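Local structure of peptidase, C14 family (Geobacter sulfurreducens PCA, 3BIJ) at residues I162-S170 with L213-G221; W231-R241 with F269-V277. The protein is of unknown function but is probably a caspase-like cysteine endopeptidase of the C14 family. All coordinates share one frame; numbering follows the deposited sequence.

Interaction 1: I162-S170 with L213-G221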
loop_
_atom_site.group_PDB
_atom_site.type_symbol
_atom_site.label_atom_id
_atom_site.label_comp_id
_atom_site.label_asym_id
_atom_site.label_seq_id
_atom_site.Cartn_x
_atom_site.Cartn_y
_atom_site.Cartn_z
ATOM N N ILE A 162 -13.811 -5.348 -7.187
ATOM C CA ILE A 162 -14.482 -4.907 -5.960
ATOM C C ILE A 162 -15.660 -3.957 -6.195
ATOM O O ILE A 162 -15.477 -2.738 -6.238
ATOM C CB ILE A 162 -13.501 -4.190 -5.014
ATOM C CG1 ILE A 162 -12.266 -5.063 -4.795
ATOM C CG2 ILE A 162 -14.187 -3.885 -3.683
ATOM C CD1 ILE A 162 -12.569 -6.414 -4.204
ATOM N N ARG A 163 -16.861 -4.522 -6.320
ATOM C CA ARG A 163 -18.078 -3.744 -6.545
ATOM C C ARG A 163 -18.907 -3.570 -5.275
ATOM O O ARG A 163 -19.054 -4.490 -4.475
ATOM C CB ARG A 163 -18.967 -4.410 -7.608
ATOM C CG ARG A 163 -18.302 -4.643 -8.951
ATOM C CD ARG A 163 -19.210 -5.418 -9.902
ATOM N NE ARG A 163 -19.719 -6.653 -9.298
ATOM C CZ ARG A 163 -18.953 -7.648 -8.849
ATOM N NH1 ARG A 163 -17.633 -7.560 -8.933
ATOM N NH2 ARG A 163 -19.502 -8.732 -8.310
ATOM N N TYR A 164 -19.466 -2.382 -5.110
ATOM C CA TYR A 164 -20.292 -2.087 -3.961
ATOM C C TYR A 164 -21.715 -1.838 -4.458
ATOM O O TYR A 164 -21.922 -1.283 -5.532
ATOM C CB TYR A 164 -19.732 -0.864 -3.244
ATOM C CG TYR A 164 -18.406 -1.114 -2.555
ATOM C CD1 TYR A 164 -18.345 -1.867 -1.378
ATOM C CD2 TYR A 164 -17.224 -0.557 -3.041
ATOM C CE1 TYR A 164 -17.143 -2.048 -0.693
ATOM C CE2 TYR A 164 -16.010 -0.732 -2.364
ATOM C CZ TYR A 164 -15.983 -1.472 -1.195
ATOM O OH TYR A 164 -14.821 -1.615 -0.482
ATOM N N ARG A 165 -22.694 -2.256 -3.666
ATOM C CA ARG A 165 -24.088 -2.124 -4.038
ATOM C C ARG A 165 -24.690 -0.756 -3.762
ATOM O O ARG A 165 -25.772 -0.633 -3.189
ATOM C CB ARG A 165 -24.879 -3.231 -3.351
ATOM C CG ARG A 165 -24.449 -4.618 -3.816
ATOM C CD ARG A 165 -25.247 -5.737 -3.159
ATOM N NE ARG A 165 -24.952 -7.035 -3.749
ATOM C CZ ARG A 165 -25.479 -8.183 -3.343
ATOM N NH1 ARG A 165 -25.142 -9.312 -3.960
ATOM N NH2 ARG A 165 -26.336 -8.197 -2.322
ATOM N N ALA A 166 -23.977 0.280 -4.185
ATOM C CA ALA A 166 -24.451 1.643 -4.004
ATOM C C ALA A 166 -24.366 2.367 -5.339
ATOM O O ALA A 166 -23.361 2.276 -6.049
ATOM C CB ALA A 166 -23.603 2.364 -2.971
HETATM N N MSE A 167 -25.424 3.089 -5.676
HETATM C CA MSE A 167 -25.443 3.829 -6.919
HETATM C C MSE A 167 -24.486 5.012 -6.770
HETATM O O MSE A 167 -24.489 5.700 -5.740
HETATM C CB MSE A 167 -26.867 4.301 -7.220
HETATM C CG MSE A 167 -26.996 5.204 -8.428
HETATM SE SE MSE A 167 -28.867 5.611 -8.840
HETATM C CE MSE A 167 -29.351 6.565 -7.199
ATOM N N PRO A 168 -23.617 5.239 -7.772
ATOM C CA PRO A 168 -22.682 6.365 -7.676
ATOM C C PRO A 168 -23.412 7.703 -7.635
ATOM O O PRO A 168 -24.401 7.902 -8.337
ATOM C CB PRO A 168 -21.798 6.188 -8.907
ATOM C CG PRO A 168 -22.658 5.415 -9.847
ATOM C CD PRO A 168 -23.335 4.424 -8.965
ATOM N N GLN A 169 -22.921 8.615 -6.807
ATOM C CA GLN A 169 -23.551 9.915 -6.649
ATOM C C GLN A 169 -23.829 10.635 -7.953
ATOM O O GLN A 169 -24.860 11.290 -8.100
ATOM C CB GLN A 169 -22.706 10.800 -5.745
ATOM C CG GLN A 169 -22.623 10.290 -4.326
ATOM C CD GLN A 169 -21.894 11.249 -3.414
ATOM O OE1 GLN A 169 -21.750 10.989 -2.220
ATOM N NE2 GLN A 169 -21.427 12.369 -3.971
ATOM N N SER A 170 -22.916 10.533 -8.907
ATOM C CA SER A 170 -23.141 11.198 -10.179
ATOM C C SER A 170 -24.427 10.697 -10.835
ATOM O O SER A 170 -25.267 11.489 -11.264
ATOM C CB SER A 170 -21.950 10.973 -11.089
ATOM O OG SER A 170 -20.805 11.526 -10.467
ATOM N N LEU A 213 -20.111 0.579 3.201
ATOM C CA LEU A 213 -20.649 0.181 1.908
ATOM C C LEU A 213 -20.729 -1.327 1.908
ATOM O O LEU A 213 -19.936 -1.987 2.584
ATOM C CB LEU A 213 -19.740 0.629 0.768
ATOM C CG LEU A 213 -19.721 2.109 0.398
ATOM C CD1 LEU A 213 -18.842 2.265 -0.815
ATOM C CD2 LEU A 213 -21.137 2.617 0.100
ATOM N N SER A 214 -21.683 -1.868 1.154
ATOM C CA SER A 214 -21.871 -3.318 1.064
ATOM C C SER A 214 -21.228 -3.868 -0.190
ATOM O O SER A 214 -21.504 -3.410 -1.295
ATOM C CB SER A 214 -23.358 -3.675 1.075
ATOM O OG SER A 214 -23.897 -3.508 2.366
ATOM N N GLN A 215 -20.387 -4.874 -0.014
ATOM C CA GLN A 215 -19.681 -5.457 -1.136
ATOM C C GLN A 215 -20.480 -6.489 -1.929
ATOM O O GLN A 215 -21.172 -7.331 -1.362
ATOM C CB GLN A 215 -18.383 -6.065 -0.631
ATOM C CG GLN A 215 -17.381 -6.289 -1.709
ATOM C CD GLN A 215 -16.003 -6.573 -1.156
ATOM O OE1 GLN A 215 -15.417 -5.737 -0.452
ATOM N NE2 GLN A 215 -15.469 -7.759 -1.472
ATOM N N ASP A 216 -20.395 -6.400 -3.249
ATOM C CA ASP A 216 -21.079 -7.330 -4.130
ATOM C C ASP A 216 -20.078 -8.399 -4.549
ATOM O O ASP A 216 -19.184 -8.131 -5.351
ATOM C CB ASP A 216 -21.582 -6.610 -5.376
ATOM C CG ASP A 216 -22.163 -7.568 -6.405
ATOM O OD1 ASP A 216 -21.803 -7.474 -7.599
ATOM O OD2 ASP A 216 -22.991 -8.417 -6.025
ATOM N N GLY A 217 -20.216 -9.600 -4.006
ATOM C CA GLY A 217 -19.306 -10.671 -4.367
ATOM C C GLY A 217 -19.609 -11.211 -5.754
ATOM O O GLY A 217 -20.530 -10.727 -6.420
ATOM N N ALA A 218 -18.848 -12.210 -6.197
ATOM C CA ALA A 218 -19.074 -12.787 -7.522
ATOM C C ALA A 218 -20.215 -13.808 -7.549
ATOM O O ALA A 218 -20.804 -14.044 -8.607
ATOM C CB ALA A 218 -17.794 -13.423 -8.040
ATOM N N PHE A 219 -20.536 -14.396 -6.391
ATOM C CA PHE A 219 -21.616 -15.387 -6.312
ATOM C C PHE A 219 -22.722 -15.110 -5.296
ATOM O O PHE A 219 -23.681 -15.872 -5.186
ATOM C CB PHE A 219 -21.028 -16.770 -6.081
ATOM C CG PHE A 219 -19.922 -17.091 -7.029
ATOM C CD1 PHE A 219 -18.604 -16.772 -6.695
ATOM C CD2 PHE A 219 -20.199 -17.616 -8.295
ATOM C CE1 PHE A 219 -17.575 -16.961 -7.604
ATOM C CE2 PHE A 219 -19.179 -17.808 -9.215
ATOM C CZ PHE A 219 -17.859 -17.479 -8.872
ATOM N N ASN A 220 -22.555 -14.030 -4.544
ATOM C CA ASN A 220 -23.528 -13.530 -3.581
ATOM C C ASN A 220 -22.865 -12.417 -2.781
ATOM O O ASN A 220 -21.634 -12.328 -2.725
ATOM C CB ASN A 220 -24.122 -14.626 -2.664
ATOM C CG ASN A 220 -23.117 -15.613 -2.193
ATOM O OD1 ASN A 220 -21.965 -15.262 -1.934
ATOM N ND2 ASN A 220 -23.542 -16.868 -2.051
ATOM N N GLY A 221 -23.682 -11.540 -2.211
ATOM C CA GLY A 221 -23.150 -10.431 -1.448
ATOM C C GLY A 221 -22.235 -10.891 -0.331
ATOM O O GLY A 221 -22.312 -12.028 0.120
#
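A short, weakly bonded antiparallel strand pair beside the main sheet of this caspase-like domain runs Arg163 and Tyr164 alongside Gln215 and Asp216. Its main chains are tied by Asp216 N to Arg163 O and by the nearly straight bond from Arg165 N to Ser214 O (2.9 Å). Tyr164 and Gln215 form a sound non-hydrogen-bonded pair on one face. There Leu213 CD1 sits over the Tyr164 ring in a CH-pi contact, 4.1 Å from its centroid, a branched aliphatic chain suiting a flat aromatic face. Across the ribbon, Asp216 is held between two arginines. Its CG lies anti to the backbone N (chi1 173°), which swings the carboxylate toward both guanidinium groups. OD1 receives Arg163 NH2 (2.7 Å) and NE in bent, weak bonds, with the two planes almost perpendicular. OD2 offers its anti lone pair to Arg165 NH1 at 3.1 Å, close to the guanidinium plane. The extended Arg165 chain also carries NH2 onward to Asp32 and the carbonyl of Asp133. Its main chain bonds to Gly85, and Ala166 touches Cys135, within a His-Gly sequence like that of clan CD peptidases and an Asp-Ser-Cys one like that of metacaspases, consistent with a nearby active site. Arg163 and Arg165 share Asp216, and Arg165 has Asp32 as a second acid, so the largely buried Arg165 charge would be compensated on two sides and the acids are likely to stay ionised.

Interaction 2: W231-R241 with F269-V277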
loop_
_atom_site.group_PDB
_atom_site.type_symbol
_atom_site.label_atom_id
_atom_site.label_comp_id
_atom_site.label_asym_id
_atom_site.label_seq_id
_atom_site.Cartn_x
_atom_site.Cartn_y
_atom_site.Cartn_z
ATOM N N TRP A 231 -25.649 -19.995 8.738
ATOM C CA TRP A 231 -26.913 -20.706 8.748
ATOM C C TRP A 231 -26.634 -22.177 8.449
ATOM O O TRP A 231 -27.371 -23.066 8.872
ATOM C CB TRP A 231 -27.848 -20.114 7.706
ATOM C CG TRP A 231 -29.108 -20.877 7.528
ATOM C CD1 TRP A 231 -29.540 -21.493 6.379
ATOM C CD2 TRP A 231 -30.149 -21.046 8.487
ATOM N NE1 TRP A 231 -30.784 -22.019 6.561
ATOM C CE2 TRP A 231 -31.190 -21.761 7.847
ATOM C CE3 TRP A 231 -30.315 -20.659 9.826
ATOM C CZ2 TRP A 231 -32.385 -22.099 8.500
ATOM C CZ3 TRP A 231 -31.509 -20.997 10.474
ATOM C CH2 TRP A 231 -32.525 -21.710 9.803
ATOM N N LYS A 232 -25.551 -22.423 7.724
ATOM C CA LYS A 232 -25.131 -23.773 7.353
ATOM C C LYS A 232 -26.249 -24.738 6.964
ATOM O O LYS A 232 -26.392 -25.818 7.552
ATOM C CB LYS A 232 -24.289 -24.408 8.463
ATOM C CG LYS A 232 -23.424 -25.559 7.960
ATOM C CD LYS A 232 -22.525 -26.077 9.035
ATOM C CE LYS A 232 -21.521 -27.074 8.477
ATOM N NZ LYS A 232 -20.589 -27.584 9.540
ATOM N N ASN A 233 -27.035 -24.349 5.960
ATOM C CA ASN A 233 -28.125 -25.183 5.448
ATOM C C ASN A 233 -29.108 -25.639 6.514
ATOM O O ASN A 233 -29.546 -26.792 6.495
ATOM C CB ASN A 233 -27.547 -26.418 4.747
ATOM C CG ASN A 233 -26.525 -26.059 3.690
ATOM O OD1 ASN A 233 -26.873 -25.541 2.634
ATOM N ND2 ASN A 233 -25.248 -26.327 3.974
ATOM N N GLY A 234 -29.428 -24.753 7.457
ATOM C CA GLY A 234 -30.386 -25.094 8.496
ATOM C C GLY A 234 -29.849 -25.789 9.725
ATOM O O GLY A 234 -30.630 -26.243 10.555
ATOM N N LEU A 235 -28.533 -25.889 9.856
ATOM C CA LEU A 235 -27.953 -26.533 11.028
ATOM C C LEU A 235 -27.679 -25.546 12.154
ATOM O O LEU A 235 -27.237 -25.941 13.231
ATOM C CB LEU A 235 -26.649 -27.242 10.667
ATOM C CG LEU A 235 -26.748 -28.714 10.284
ATOM C CD1 LEU A 235 -27.688 -28.882 9.092
ATOM C CD2 LEU A 235 -25.354 -29.219 9.946
ATOM N N TYR A 236 -27.948 -24.267 11.911
ATOM C CA TYR A 236 -27.691 -23.249 12.926
ATOM C C TYR A 236 -28.679 -23.288 14.086
ATOM O O TYR A 236 -29.893 -23.330 13.894
ATOM C CB TYR A 236 -27.690 -21.843 12.315
ATOM C CG TYR A 236 -27.450 -20.764 13.348
ATOM C CD1 TYR A 236 -26.182 -20.562 13.892
ATOM C CD2 TYR A 236 -28.512 -19.998 13.850
ATOM C CE1 TYR A 236 -25.982 -19.636 14.920
ATOM C CE2 TYR A 236 -28.315 -19.066 14.878
ATOM C CZ TYR A 236 -27.048 -18.897 15.410
ATOM O OH TYR A 236 -26.842 -18.029 16.458
ATOM N N LYS A 237 -28.137 -23.267 15.298
ATOM C CA LYS A 237 -28.946 -23.282 16.511
ATOM C C LYS A 237 -28.749 -21.937 17.223
ATOM O O LYS A 237 -27.614 -21.543 17.499
ATOM C CB LYS A 237 -28.490 -24.416 17.435
ATOM C CG LYS A 237 -28.619 -25.820 16.865
ATOM C CD LYS A 237 -29.992 -26.435 17.124
ATOM C CE LYS A 237 -31.098 -25.744 16.331
ATOM N NZ LYS A 237 -30.998 -26.011 14.853
ATOM N N GLY A 238 -29.837 -21.233 17.516
ATOM C CA GLY A 238 -29.703 -19.954 18.193
ATOM C C GLY A 238 -30.788 -18.947 17.884
ATOM O O GLY A 238 -31.700 -19.235 17.116
ATOM N N SER A 239 -30.692 -17.766 18.490
ATOM C CA SER A 239 -31.675 -16.700 18.272
ATOM C C SER A 239 -31.205 -15.733 17.183
ATOM O O SER A 239 -30.090 -15.854 16.673
ATOM C CB SER A 239 -31.901 -15.916 19.570
ATOM O OG SER A 239 -30.733 -15.196 19.948
ATOM N N TYR A 240 -32.056 -14.770 16.841
ATOM C CA TYR A 240 -31.703 -13.789 15.834
ATOM C C TYR A 240 -30.475 -13.007 16.277
ATOM O O TYR A 240 -29.578 -12.750 15.484
ATOM C CB TYR A 240 -32.839 -12.802 15.587
ATOM C CG TYR A 240 -33.900 -13.285 14.648
ATOM C CD1 TYR A 240 -35.003 -13.979 15.113
ATOM C CD2 TYR A 240 -33.813 -13.033 13.287
ATOM C CE1 TYR A 240 -35.998 -14.410 14.240
ATOM C CE2 TYR A 240 -34.803 -13.463 12.406
ATOM C CZ TYR A 240 -35.890 -14.152 12.891
ATOM O OH TYR A 240 -36.864 -14.601 12.032
ATOM N N ARG A 241 -30.433 -12.624 17.548
ATOM C CA ARG A 241 -29.296 -11.871 18.046
ATOM C C ARG A 241 -28.038 -12.684 17.865
ATOM O O ARG A 241 -27.050 -12.189 17.336
ATOM C CB ARG A 241 -29.488 -11.507 19.516
ATOM C CG ARG A 241 -30.688 -10.604 19.729
ATOM C CD ARG A 241 -30.780 -9.954 21.121
ATOM N NE ARG A 241 -30.917 -8.561 20.882
ATOM C CZ ARG A 241 -31.771 -7.595 21.195
ATOM N NH1 ARG A 241 -31.394 -6.450 20.672
ATOM N NH2 ARG A 241 -32.874 -7.649 21.934
ATOM N N PHE A 269 -40.042 -12.591 19.587
ATOM C CA PHE A 269 -39.663 -12.653 18.178
ATOM C C PHE A 269 -38.136 -12.630 18.005
ATOM O O PHE A 269 -37.572 -13.454 17.280
ATOM C CB PHE A 269 -40.327 -11.489 17.423
ATOM C CG PHE A 269 -39.875 -11.339 16.001
ATOM C CD1 PHE A 269 -39.693 -12.451 15.191
ATOM C CD2 PHE A 269 -39.645 -10.072 15.466
ATOM C CE1 PHE A 269 -39.285 -12.305 13.865
ATOM C CE2 PHE A 269 -39.240 -9.912 14.144
ATOM C CZ PHE A 269 -39.058 -11.027 13.341
ATOM N N LEU A 270 -37.471 -11.702 18.682
ATOM C CA LEU A 270 -36.020 -11.602 18.593
ATOM C C LEU A 270 -35.339 -12.797 19.264
ATOM O O LEU A 270 -34.144 -13.032 19.078
ATOM C CB LEU A 270 -35.547 -10.285 19.220
ATOM C CG LEU A 270 -35.395 -9.076 18.279
ATOM C CD1 LEU A 270 -36.601 -8.915 17.363
ATOM C CD2 LEU A 270 -35.193 -7.836 19.128
ATOM N N LYS A 271 -36.119 -13.564 20.022
ATOM C CA LYS A 271 -35.607 -14.735 20.719
ATOM C C LYS A 271 -35.781 -16.014 19.908
ATOM O O LYS A 271 -35.175 -17.037 20.222
ATOM C CB LYS A 271 -36.306 -14.885 22.072
ATOM C CG LYS A 271 -35.360 -14.876 23.273
ATOM C CD LYS A 271 -34.610 -13.553 23.398
ATOM C CE LYS A 271 -33.097 -13.732 23.216
ATOM N NZ LYS A 271 -32.362 -12.417 23.149
ATOM N N GLN A 272 -36.605 -15.958 18.863
ATOM C CA GLN A 272 -36.850 -17.126 18.015
ATOM C C GLN A 272 -35.632 -17.480 17.167
ATOM O O GLN A 272 -34.627 -16.776 17.178
ATOM C CB GLN A 272 -38.024 -16.870 17.067
ATOM C CG GLN A 272 -39.313 -16.425 17.720
ATOM C CD GLN A 272 -40.450 -16.299 16.717
ATOM O OE1 GLN A 272 -40.336 -15.599 15.712
ATOM N NE2 GLN A 272 -41.557 -16.973 16.994
ATOM N N ARG A 273 -35.737 -18.577 16.428
ATOM C CA ARG A 273 -34.666 -19.008 15.542
ATOM C C ARG A 273 -34.759 -18.130 14.288
ATOM O O ARG A 273 -35.848 -17.881 13.775
ATOM C CB ARG A 273 -34.831 -20.490 15.194
ATOM C CG ARG A 273 -33.500 -21.147 14.831
ATOM C CD ARG A 273 -33.436 -22.679 14.860
ATOM N NE ARG A 273 -33.686 -23.208 13.567
ATOM C CZ ARG A 273 -33.013 -23.916 12.671
ATOM N NH1 ARG A 273 -31.774 -24.393 12.733
ATOM N NH2 ARG A 273 -33.739 -24.128 11.603
ATOM N N PRO A 274 -33.615 -17.660 13.774
ATOM C CA PRO A 274 -33.562 -16.799 12.588
ATOM C C PRO A 274 -34.634 -16.879 11.493
ATOM O O PRO A 274 -34.909 -15.865 10.858
ATOM C CB PRO A 274 -32.142 -17.023 12.046
ATOM C CG PRO A 274 -31.710 -18.319 12.662
ATOM C CD PRO A 274 -32.283 -18.218 14.050
ATOM N N PHE A 275 -35.252 -18.024 11.234
ATOM C CA PHE A 275 -36.271 -18.001 10.179
ATOM C C PHE A 275 -37.550 -18.686 10.556
ATOM O O PHE A 275 -38.261 -19.215 9.709
ATOM C CB PHE A 275 -35.722 -18.605 8.898
ATOM C CG PHE A 275 -34.641 -17.783 8.271
ATOM C CD1 PHE A 275 -34.947 -16.623 7.566
ATOM C CD2 PHE A 275 -33.312 -18.155 8.396
ATOM C CE1 PHE A 275 -33.941 -15.849 6.994
ATOM C CE2 PHE A 275 -32.298 -17.389 7.832
ATOM C CZ PHE A 275 -32.613 -16.236 7.130
ATOM N N THR A 276 -37.849 -18.618 11.840
ATOM C CA THR A 276 -39.018 -19.252 12.385
ATOM C C THR A 276 -40.390 -18.739 11.953
ATOM O O THR A 276 -40.676 -17.541 11.947
ATOM C CB THR A 276 -38.944 -19.245 13.911
ATOM O OG1 THR A 276 -37.698 -19.817 14.323
ATOM C CG2 THR A 276 -40.073 -20.046 14.492
ATOM N N VAL A 277 -41.232 -19.698 11.586
ATOM C CA VAL A 277 -42.600 -19.440 11.200
ATOM C C VAL A 277 -43.419 -20.024 12.340
ATOM O O VAL A 277 -44.345 -19.391 12.829
ATOM C CB VAL A 277 -42.966 -20.164 9.881
ATOM C CG1 VAL A 277 -44.448 -19.963 9.566
ATOM C CG2 VAL A 277 -42.103 -19.632 8.736
HETATM O O HOH W 1 -39.056 -16.062 13.055
#
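Water 1 ties Tyr240 to Gln272 and Thr276: it accepts from Tyr240 OH at 2.8 Å and donates to Gln272 OE1 (3.0 Å) and to the carbonyl O of Thr276. Gln272 OE1 is also bound by Arg127, so the amide end suits a polar junction inside the fold. Pro274 CA stands over the centre of the Tyr240 ring in a CH-pi contact, 3.6 Å from the centroid. On its other flank, the proline presses CG on Trp231 CZ3 (3.5 Å) and on Tyr236 CD2. Phe275 then points its edge at the six-membered ring of Trp231, the planes 80° apart. Arg273 bends at chi3 (94°), bringing Trp231 CH2 over one face of its guanidinium, while NH1 reaches Gly234 O at 3.1 Å in a straight bond from above the carbonyl plane. A leucine in place of Arg273 would probably leave Gly234 O without this donor and Trp231 without its flat cationic neighbour. Ser239, the N-cap of helix 240-250, sets its CA 3.1 Å from Gln272 O. This is edge-to-face and CH-pi packing between the end of the chain and the loop joining helices 222-231 and 240-250, at the edge of the alpha/beta caspase-like fold.

How the interactions relate
The two contacts lie in one caspase-like domain, their centres about 27 Å apart and their nearest atoms about 10 Å apart; they do not touch, but helix 222-231 and strand 127-133 link them. The strand offers Asp133 to Arg165 and Leu129 to Tyr240; the helix follows 213-221 and ends at Trp231. Both are partly buried. Interaction 1 lies nearer the chain centre, next to the loops holding Gly85 and Cys135, and relies on main-chain pairing and opposite charges. Interaction 2, farther out, joins loops and helix ends with rings, a proline, carbonyl acceptors and a water. A second subunit reaches each: Phe219 and Asn220 in the first, and Lys232, Asn233 and Leu235 in the other.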